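Long-range contacts in scyllo-inosose 3-dehydrogenase (Thermotoga maritima, PDB 3IP1), which catalyses the NAD(+)-dependent oxidation of scyllo-inosose to 3-dehydro-scyllo-inosose, probably as a step in myo-inositol degradation: residues V6-K11 / T89-T94; A127-W132 / L150-F155; K35-P40 / G81-P86. All blocks are in the same frame, centred on the assembly; numbering follows the deposited sequence.

Interaction 1 of 3, residues V6-K11 / T89-T94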
loop_
_atom_site.group_PDB
_atom_site.type_symbol
_atom_site.label_atom_id
_atom_site.label_comp_id
_atom_site.label_asym_id
_atom_site.label_seq_id
_atom_site.Cartn_x
_atom_site.Cartn_y
_atom_site.Cartn_z
ATOM N N VAL A 6 8.636 25.263 35.359
ATOM C CA VAL A 6 7.876 26.320 34.689
ATOM C C VAL A 6 6.407 25.876 34.561
ATOM O O VAL A 6 6.089 24.941 33.794
ATOM C CB VAL A 6 8.496 26.612 33.319
ATOM C CG1 VAL A 6 7.686 27.616 32.551
ATOM C CG2 VAL A 6 9.972 27.076 33.476
ATOM N N ARG A 7 5.519 26.538 35.315
ATOM C CA ARG A 7 4.104 26.164 35.358
ATOM C C ARG A 7 3.174 27.269 34.850
ATOM O O ARG A 7 3.437 28.463 35.050
ATOM C CB ARG A 7 3.689 25.717 36.761
ATOM C CG ARG A 7 4.578 24.615 37.352
ATOM C CD ARG A 7 3.855 23.849 38.463
ATOM N NE ARG A 7 3.091 22.721 37.940
ATOM C CZ ARG A 7 1.938 22.294 38.441
ATOM N NH1 ARG A 7 1.331 21.256 37.897
ATOM N NH2 ARG A 7 1.383 22.909 39.472
ATOM N N LEU A 8 2.101 26.857 34.181
ATOM C CA LEU A 8 1.078 27.787 33.700
ATOM C C LEU A 8 -0.173 27.699 34.570
ATOM O O LEU A 8 -0.739 26.631 34.747
ATOM C CB LEU A 8 0.719 27.524 32.224
ATOM C CG LEU A 8 -0.168 28.542 31.467
ATOM C CD1 LEU A 8 0.154 28.570 29.972
ATOM C CD2 LEU A 8 -1.680 28.320 31.669
ATOM N N HIS A 9 -0.600 28.841 35.093
ATOM C CA HIS A 9 -1.856 28.940 35.822
ATOM C C HIS A 9 -2.821 29.777 35.004
ATOM O O HIS A 9 -2.412 30.714 34.331
ATOM C CB HIS A 9 -1.620 29.591 37.198
ATOM C CG HIS A 9 -0.798 28.743 38.118
ATOM N ND1 HIS A 9 -1.357 27.980 39.124
ATOM C CD2 HIS A 9 0.535 28.501 38.156
ATOM C CE1 HIS A 9 -0.404 27.307 39.744
ATOM N NE2 HIS A 9 0.753 27.603 39.173
ATOM N N ALA A 10 -4.099 29.422 35.035
ATOM C CA ALA A 10 -5.104 30.219 34.359
ATOM C C ALA A 10 -6.411 30.115 35.120
ATOM O O ALA A 10 -6.567 29.233 35.960
ATOM C CB ALA A 10 -5.285 29.755 32.913
ATOM N N LYS A 11 -7.342 31.018 34.804
ATOM C CA LYS A 11 -8.700 31.005 35.364
ATOM C C LYS A 11 -9.672 30.156 34.523
ATOM O O LYS A 11 -9.722 30.291 33.298
ATOM C CB LYS A 11 -9.205 32.459 35.479
ATOM C CG LYS A 11 -10.577 32.626 36.135
ATOM C CD LYS A 11 -11.086 34.048 35.978
ATOM C CE LYS A 11 -12.452 34.236 36.681
ATOM N NZ LYS A 11 -12.919 35.656 36.617
ATOM N N THR A 89 -6.251 20.933 27.461
ATOM C CA THR A 89 -5.517 21.718 28.447
ATOM C C THR A 89 -6.061 21.449 29.860
ATOM O O THR A 89 -7.267 21.549 30.099
ATOM C CB THR A 89 -5.608 23.227 28.127
ATOM O OG1 THR A 89 -6.907 23.512 27.590
ATOM C CG2 THR A 89 -4.553 23.635 27.098
ATOM N N GLY A 90 -5.164 21.103 30.779
ATOM C CA GLY A 90 -5.517 20.822 32.176
ATOM C C GLY A 90 -4.604 21.635 33.085
ATOM O O GLY A 90 -3.490 21.217 33.356
ATOM N N PHE A 91 -5.068 22.810 33.526
ATOM C CA PHE A 91 -4.260 23.753 34.321
ATOM C C PHE A 91 -4.586 23.710 35.822
ATOM O O PHE A 91 -5.747 23.506 36.196
ATOM C CB PHE A 91 -4.434 25.187 33.791
ATOM C CG PHE A 91 -4.009 25.373 32.338
ATOM C CD1 PHE A 91 -2.873 24.742 31.832
ATOM C CD2 PHE A 91 -4.741 26.210 31.489
ATOM C CE1 PHE A 91 -2.492 24.910 30.518
ATOM C CE2 PHE A 91 -4.364 26.399 30.168
ATOM C CZ PHE A 91 -3.224 25.756 29.679
ATOM N N PRO A 92 -3.585 23.953 36.694
ATOM C CA PRO A 92 -2.190 24.315 36.368
ATOM C C PRO A 92 -1.396 23.104 35.877
ATOM O O PRO A 92 -1.767 21.969 36.165
ATOM C CB PRO A 92 -1.631 24.820 37.703
ATOM C CG PRO A 92 -2.481 24.146 38.752
ATOM C CD PRO A 92 -3.857 24.038 38.145
ATOM N N VAL A 93 -0.330 23.351 35.127
ATOM C CA VAL A 93 0.488 22.259 34.576
ATOM C C VAL A 93 1.900 22.771 34.354
ATOM O O VAL A 93 2.098 23.960 34.071
ATOM C CB VAL A 93 -0.122 21.733 33.228
ATOM C CG1 VAL A 93 0.205 22.678 32.043
ATOM C CG2 VAL A 93 0.324 20.306 32.937
ATOM N N THR A 94 2.878 21.884 34.495
ATOM C CA THR A 94 4.239 22.178 34.040
ATOM C C THR A 94 4.285 22.037 32.540
ATOM O O THR A 94 3.913 20.987 31.985
ATOM C CB THR A 94 5.283 21.244 34.702
ATOM O OG1 THR A 94 5.252 21.449 36.120
ATOM C CG2 THR A 94 6.711 21.517 34.182
#
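Leu-8 sets a methyl group squarely on one face of the Phe-91 ring: CD2 of Leu-8 stands 3.4 Å from the centroid of Phe-91 and only 5° off the ring normal, a CH-pi contact in which all six ring carbons are met almost equally. Ala-10 CB comes to this ring at a slant, 3.9 Å from Phe-91 CD2, and Val-93 CG1 lies at the ring edge, in its plane. Trp-37 of strand 37-38 and Met-74 of helix 69-75 also pack against Phe-91. The imidazole of His-9 carries Pro-92 over one face, displaced toward the rim, with Pro-92 CB 3.4 Å from His-9 CE1; its NE2 is hydrogen-bonded to Glu-45. The third flat group, the guanidinium of Arg-7, lies with one face over the backbone N of Val-93. At its edge, close to its plane, Arg-7 NE donates to Thr-94 OG1 at 3.1 Å, bent to 147°. A turn in the arginine chain (chi3 88°) folds the group back across the partner segment, where NH1 forms a salt bridge with Asp-158, which also accepts from Thr-94 N.

The backbones form an antiparallel ladder that adds the short strand 93-94 to strand 3-12, within a sheet that also holds strands 37-38 and 40-47 and probably belongs to the catalytic, GroES-like domain, as in other zinc-containing alcohol dehydrogenases. Arg-7 and Thr-94 make the non-hydrogen-bonded pair, their side chains on one face; Leu-8 and Val-93 make the hydrogen-bonded pair, their side chains on the other. Leu-8 N reaches Val-93 O at 2.9 Å, whereas the return bond from Val-93 N to Leu-8 O is weak at 3.3 Å. Just before strand 93-94 the chain passes a cis peptide between Phe-91 and Pro-92, and there Pro-92 CA touches Leu-8 O, at 3.2 Å, through a CA-H...O contact.

Interaction 2 of 3, residues A127-W132 / L150-F155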
loop_
_atom_site.group_PDB
_atom_site.type_symbol
_atom_site.label_atom_id
_atom_site.label_comp_id
_atom_site.label_asym_id
_atom_site.label_seq_id
_atom_site.Cartn_x
_atom_site.Cartn_y
_atom_site.Cartn_z
ATOM N N ALA A 127 11.302 11.636 24.822
ATOM C CA ALA A 127 10.012 10.987 24.997
ATOM C C ALA A 127 8.901 11.593 24.152
ATOM O O ALA A 127 8.985 12.743 23.701
ATOM C CB ALA A 127 9.625 10.923 26.472
ATOM N N GLU A 128 7.879 10.788 23.906
ATOM C CA GLU A 128 6.723 11.219 23.149
ATOM C C GLU A 128 5.854 12.132 24.024
ATOM O O GLU A 128 5.847 12.013 25.253
ATOM C CB GLU A 128 5.921 10.002 22.653
ATOM C CG GLU A 128 6.778 8.975 21.919
ATOM C CD GLU A 128 6.023 7.723 21.516
ATOM O OE1 GLU A 128 4.783 7.734 21.443
ATOM O OE2 GLU A 128 6.676 6.705 21.264
ATOM N N GLU A 129 5.130 13.028 23.376
ATOM C CA GLU A 129 4.196 13.932 24.039
ATOM C C GLU A 129 2.744 13.375 24.073
ATOM O O GLU A 129 1.970 13.710 24.990
ATOM C CB GLU A 129 4.293 15.315 23.362
ATOM C CG GLU A 129 3.281 16.367 23.784
ATOM C CD GLU A 129 1.927 16.232 23.077
ATOM O OE1 GLU A 129 1.811 15.524 22.063
ATOM O OE2 GLU A 129 0.963 16.850 23.547
HETATM N N MSE A 130 2.388 12.540 23.094
HETATM C CA MSE A 130 1.059 11.926 23.038
HETATM C C MSE A 130 1.063 10.718 23.955
HETATM O O MSE A 130 1.677 9.712 23.641
HETATM C CB MSE A 130 0.700 11.472 21.617
HETATM C CG MSE A 130 0.789 12.537 20.504
HETATM SE SE MSE A 130 -0.633 13.893 20.597
HETATM C CE MSE A 130 -2.025 12.870 19.660
ATOM N N LEU A 131 0.395 10.816 25.095
ATOM C CA LEU A 131 0.400 9.729 26.055
ATOM C C LEU A 131 -0.791 8.795 25.786
ATOM O O LEU A 131 -1.831 8.874 26.444
ATOM C CB LEU A 131 0.465 10.265 27.498
ATOM C CG LEU A 131 1.417 11.468 27.706
ATOM C CD1 LEU A 131 1.267 12.066 29.098
ATOM C CD2 LEU A 131 2.915 11.157 27.377
ATOM N N TRP A 132 -0.626 7.942 24.768
ATOM C CA TRP A 132 -1.632 6.952 24.346
ATOM C C TRP A 132 -1.818 5.839 25.389
ATOM O O TRP A 132 -0.883 5.489 26.117
ATOM C CB TRP A 132 -1.244 6.343 22.989
ATOM C CG TRP A 132 0.237 6.055 22.857
ATOM C CD1 TRP A 132 1.183 6.891 22.355
ATOM C CD2 TRP A 132 0.928 4.854 23.245
ATOM N NE1 TRP A 132 2.428 6.292 22.400
ATOM C CE2 TRP A 132 2.297 5.041 22.940
ATOM C CE3 TRP A 132 0.523 3.633 23.807
ATOM C CZ2 TRP A 132 3.264 4.069 23.193
ATOM C CZ3 TRP A 132 1.494 2.649 24.039
ATOM C CH2 TRP A 132 2.840 2.881 23.733
ATOM N N LEU A 150 -6.502 9.684 25.520
ATOM C CA LEU A 150 -5.253 10.409 25.405
ATOM C C LEU A 150 -5.026 11.428 26.539
ATOM O O LEU A 150 -5.953 12.135 26.930
ATOM C CB LEU A 150 -5.255 11.134 24.054
ATOM C CG LEU A 150 -4.069 11.985 23.564
ATOM C CD1 LEU A 150 -2.818 11.159 23.128
ATOM C CD2 LEU A 150 -4.546 12.867 22.392
ATOM N N ASN A 151 -3.794 11.493 27.053
ATOM C CA ASN A 151 -3.308 12.641 27.821
ATOM C C ASN A 151 -2.137 13.249 27.070
ATOM O O ASN A 151 -1.618 12.644 26.121
ATOM C CB ASN A 151 -2.862 12.212 29.223
ATOM C CG ASN A 151 -4.026 11.811 30.091
ATOM O OD1 ASN A 151 -4.729 12.667 30.605
ATOM N ND2 ASN A 151 -4.261 10.504 30.232
ATOM N N GLU A 152 -1.705 14.435 27.489
ATOM C CA GLU A 152 -0.674 15.145 26.762
ATOM C C GLU A 152 0.321 15.818 27.685
ATOM O O GLU A 152 -0.032 16.665 28.526
ATOM C CB GLU A 152 -1.281 16.148 25.770
ATOM C CG GLU A 152 -1.656 15.503 24.440
ATOM C CD GLU A 152 -2.209 16.470 23.439
ATOM O OE1 GLU A 152 -1.439 16.980 22.596
ATOM O OE2 GLU A 152 -3.427 16.735 23.496
ATOM N N LEU A 153 1.571 15.410 27.515
ATOM C CA LEU A 153 2.682 15.921 28.280
ATOM C C LEU A 153 2.849 17.421 28.029
ATOM O O LEU A 153 2.961 17.845 26.885
ATOM C CB LEU A 153 3.957 15.191 27.853
ATOM C CG LEU A 153 5.161 15.440 28.745
ATOM C CD1 LEU A 153 5.020 14.631 30.038
ATOM C CD2 LEU A 153 6.408 15.072 27.973
ATOM N N GLY A 154 2.888 18.206 29.104
ATOM C CA GLY A 154 3.000 19.663 28.987
ATOM C C GLY A 154 1.718 20.371 28.585
ATOM O O GLY A 154 1.753 21.548 28.229
ATOM N N PHE A 155 0.591 19.663 28.656
ATOM C CA PHE A 155 -0.739 20.219 28.386
ATOM C C PHE A 155 -1.711 19.951 29.534
ATOM O O PHE A 155 -2.367 20.878 30.045
ATOM C CB PHE A 155 -1.302 19.674 27.073
ATOM C CG PHE A 155 -0.584 20.208 25.850
ATOM C CD1 PHE A 155 0.609 19.630 25.416
ATOM C CD2 PHE A 155 -1.083 21.310 25.164
ATOM C CE1 PHE A 155 1.294 20.143 24.293
ATOM C CE2 PHE A 155 -0.424 21.823 24.033
ATOM C CZ PHE A 155 0.772 21.222 23.603
HETATM O O HOH W 1 -2.779 8.585 28.730
#
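Leu-150 packs its two methyl groups against selenomethionine Met-130, CD2 of Leu-150 lying 3.7 Å from Met-130 CE. Asn-151 pairs with Leu-131 through the backbone: its O accepts from Leu-131 N at 2.9 Å, and its N gives a weak bond to Leu-131 O. This two-stranded antiparallel ladder closes the loop holding Cys-133, Cys-136, Cys-139 and Cys-147, the four-cysteine metal site occupied here by cadmium, and Trp-132 adjoins that site. At Glu-152, OE1 comes within 2.6 Å of Glu-129 OE2, the carboxylate planes 74° apart. A bend in the Glu-129 chain (chi2 -82°) brings its carboxylate back across to this neighbour. Leu-153 N then donates to Glu-129 O at 3.1 Å, while Leu-131 CD2 touches its CB. Phe-155 meets Glu-129 OE2 obliquely, with OE2 3.4 Å from Phe-155 CD1, and its ring also packs against His-97, a ligand of the other metal. With an alanine in place of Glu-129, the Glu-152 carboxylate would probably lose its close oxygen partner and be freer to turn, and a gap would be likely to open beside Phe-155.

Interaction 3 of 3, residues K35-P40 / G81-P86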
loop_
_atom_site.group_PDB
_atom_site.type_symbol
_atom_site.label_atom_id
_atom_site.label_comp_id
_atom_site.label_asym_id
_atom_site.label_seq_id
_atom_site.Cartn_x
_atom_site.Cartn_y
_atom_site.Cartn_z
ATOM N N LYS A 35 -11.776 28.282 24.681
ATOM C CA LYS A 35 -13.154 28.576 25.068
ATOM C C LYS A 35 -13.318 28.643 26.586
ATOM O O LYS A 35 -14.405 28.957 27.068
ATOM C CB LYS A 35 -14.111 27.499 24.530
ATOM C CG LYS A 35 -14.100 27.348 23.013
ATOM C CD LYS A 35 -14.576 28.629 22.334
ATOM C CE LYS A 35 -15.075 28.346 20.927
ATOM N NZ LYS A 35 -15.433 29.614 20.247
ATOM N N VAL A 36 -12.252 28.327 27.327
ATOM C CA VAL A 36 -12.370 28.098 28.765
ATOM C C VAL A 36 -11.359 28.867 29.619
ATOM O O VAL A 36 -11.733 29.593 30.540
ATOM C CB VAL A 36 -12.254 26.596 29.064
ATOM C CG1 VAL A 36 -12.150 26.339 30.581
ATOM C CG2 VAL A 36 -13.452 25.854 28.484
ATOM N N TRP A 37 -10.077 28.693 29.311
ATOM C CA TRP A 37 -9.010 29.247 30.122
ATOM C C TRP A 37 -8.731 30.710 29.808
ATOM O O TRP A 37 -8.578 31.108 28.646
ATOM C CB TRP A 37 -7.730 28.404 29.993
ATOM C CG TRP A 37 -7.892 26.960 30.379
ATOM C CD1 TRP A 37 -7.877 25.892 29.531
ATOM C CD2 TRP A 37 -8.101 26.417 31.703
ATOM N NE1 TRP A 37 -8.047 24.727 30.233
ATOM C CE2 TRP A 37 -8.188 25.015 31.565
ATOM C CE3 TRP A 37 -8.218 26.980 32.988
ATOM C CZ2 TRP A 37 -8.387 24.155 32.665
ATOM C CZ3 TRP A 37 -8.405 26.129 34.081
ATOM C CH2 TRP A 37 -8.481 24.728 33.909
ATOM N N ARG A 38 -8.643 31.501 30.867
ATOM C CA ARG A 38 -8.500 32.953 30.757
ATOM C C ARG A 38 -7.370 33.468 31.668
ATOM O O ARG A 38 -7.134 32.904 32.739
ATOM C CB ARG A 38 -9.827 33.574 31.171
ATOM C CG ARG A 38 -10.112 34.915 30.577
ATOM C CD ARG A 38 -11.546 35.281 30.878
ATOM N NE ARG A 38 -11.927 36.508 30.216
ATOM C CZ ARG A 38 -13.048 37.170 30.480
ATOM N NH1 ARG A 38 -13.886 36.722 31.412
ATOM N NH2 ARG A 38 -13.317 38.281 29.818
ATOM N N TYR A 39 -6.704 34.540 31.242
ATOM C CA TYR A 39 -5.628 35.214 32.000
ATOM C C TYR A 39 -4.490 34.271 32.393
ATOM O O TYR A 39 -4.151 34.166 33.559
ATOM C CB TYR A 39 -6.174 35.938 33.248
ATOM C CG TYR A 39 -7.469 36.710 32.991
ATOM C CD1 TYR A 39 -7.490 37.822 32.145
ATOM C CD2 TYR A 39 -8.665 36.312 33.585
ATOM C CE1 TYR A 39 -8.682 38.522 31.897
ATOM C CE2 TYR A 39 -9.850 37.013 33.359
ATOM C CZ TYR A 39 -9.845 38.108 32.506
ATOM O OH TYR A 39 -11.007 38.778 32.287
ATOM N N PRO A 40 -3.881 33.588 31.407
ATOM C CA PRO A 40 -2.841 32.630 31.770
ATOM C C PRO A 40 -1.616 33.339 32.321
ATOM O O PRO A 40 -1.337 34.480 31.956
ATOM C CB PRO A 40 -2.496 31.977 30.431
ATOM C CG PRO A 40 -2.773 33.098 29.414
ATOM C CD PRO A 40 -4.005 33.747 29.945
ATOM N N GLY A 81 -8.796 38.117 26.959
ATOM C CA GLY A 81 -7.996 37.348 27.916
ATOM C C GLY A 81 -8.013 35.819 27.823
ATOM O O GLY A 81 -7.353 35.149 28.628
ATOM N N TYR A 82 -8.740 35.262 26.854
ATOM C CA TYR A 82 -8.723 33.802 26.623
ATOM C C TYR A 82 -7.449 33.372 25.921
ATOM O O TYR A 82 -6.979 34.069 25.019
ATOM C CB TYR A 82 -9.953 33.330 25.831
ATOM C CG TYR A 82 -11.206 33.462 26.654
ATOM C CD1 TYR A 82 -11.623 32.433 27.478
ATOM C CD2 TYR A 82 -11.944 34.659 26.653
ATOM C CE1 TYR A 82 -12.756 32.562 28.265
ATOM C CE2 TYR A 82 -13.085 34.797 27.438
ATOM C CZ TYR A 82 -13.473 33.751 28.244
ATOM O OH TYR A 82 -14.581 33.869 29.028
ATOM N N ILE A 83 -6.912 32.217 26.326
ATOM C CA ILE A 83 -5.721 31.643 25.677
ATOM C C ILE A 83 -6.001 31.389 24.187
ATOM O O ILE A 83 -7.165 31.191 23.797
ATOM C CB ILE A 83 -5.232 30.357 26.377
ATOM C CG1 ILE A 83 -6.149 29.177 26.061
ATOM C CG2 ILE A 83 -5.115 30.581 27.881
ATOM C CD1 ILE A 83 -5.755 27.874 26.713
ATOM N N LEU A 84 -4.951 31.429 23.368
ATOM C CA LEU A 84 -5.077 31.208 21.930
ATOM C C LEU A 84 -5.126 29.703 21.594
ATOM O O LEU A 84 -5.814 29.290 20.673
ATOM C CB LEU A 84 -3.945 31.925 21.160
ATOM C CG LEU A 84 -3.912 33.470 21.195
ATOM C CD1 LEU A 84 -3.045 34.037 20.054
ATOM C CD2 LEU A 84 -5.318 34.077 21.124
ATOM N N TYR A 85 -4.429 28.885 22.381
ATOM C CA TYR A 85 -4.420 27.442 22.157
ATOM C C TYR A 85 -5.806 26.802 22.284
ATOM O O TYR A 85 -6.434 26.841 23.347
ATOM C CB TYR A 85 -3.405 26.742 23.063
ATOM C CG TYR A 85 -3.245 25.278 22.733
ATOM C CD1 TYR A 85 -2.567 24.871 21.571
ATOM C CD2 TYR A 85 -3.796 24.313 23.552
ATOM C CE1 TYR A 85 -2.433 23.511 21.254
ATOM C CE2 TYR A 85 -3.683 22.956 23.250
ATOM C CZ TYR A 85 -3.001 22.562 22.110
ATOM O OH TYR A 85 -2.892 21.220 21.840
ATOM N N PRO A 86 -6.271 26.180 21.195
ATOM C CA PRO A 86 -7.662 25.728 21.144
ATOM C C PRO A 86 -7.921 24.307 21.658
ATOM O O PRO A 86 -9.084 23.910 21.762
ATOM C CB PRO A 86 -8.006 25.836 19.649
ATOM C CG PRO A 86 -6.652 25.668 18.922
ATOM C CD PRO A 86 -5.554 25.980 19.918
#
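Gly-81 O is approached by two donors of the facing segment: Tyr-39 N gives it a hydrogen bond of 2.8 Å, nearly straight at 165°, and Arg-38 CA adds a CA-H...O contact at 3.3 Å. Trp-37 O is used in the same way, taking a hydrogen bond from Ile-83 N at 3.1 Å and a CA-H...O contact from Tyr-82 CA. Together these make a single backbone bridge between Arg-38 and Tyr-82. Gly-81 sits at a positive phi (84°), and a side chain there would run into the Tyr-39 ring.

The Arg-38 side chain, extended from CG to NE, lies over one face of the Tyr-82 ring, with CD 3.9 Å from the Tyr-82 centroid in a CH-pi contact and the guanidinium only 12° from parallel to the ring. The hydroxyl oxygens of Tyr-39 and Tyr-82 lie over opposite faces of this guanidinium, that of Tyr-39 over its centre. Asp-13 ties the pair together, its carboxylate forming a salt bridge with Arg-38 NH1 and its backbone O accepting from Tyr-82 OH; Arg-38 NE also donates to Glu-80 O. Ile-83 fills the apolar side: its CD1 lies 3.9 Å from Trp-37 CB, the two side chains lying alongside each other and pointing the same way, and its CG2 meets Pro-40 CG at 3.8 Å.

The contact fastens the loop after helix 69-75 onto the short strand 37-38, next to strand 3-12, and to the corner at Tyr-39 from which strand 40-47 sets out; the Ile-83 side chain comes to about 7 Å from that of His-73 on helix 69-75, by similarity a charge-relay residue.

Overall arrangement
Interaction 3 is nested inside the chain loop that interaction 1 closes, and interaction 2 follows both. Interactions 1 and 3, with centres about 11 Å apart, share one antiparallel sheet, in which strand 3-12 neighbours strand 37-38; Lys-11 N probably bonds to Arg-38 O there. Interaction 2, about 15 Å from interaction 1 and 20 Å from interaction 3, centre to centre, has its own two-stranded ladder but joins interaction 1 through a probable hydrogen bond from Gly-90 N to Phe-155 O, and touches interaction 3 where the Phe-155 and Tyr-85 rings meet. Segments 81-86, 89-94 and 150-155 thereby connect the sheet of strand 3-12 to the parts around the two metal sites, His-97 and the four cysteines.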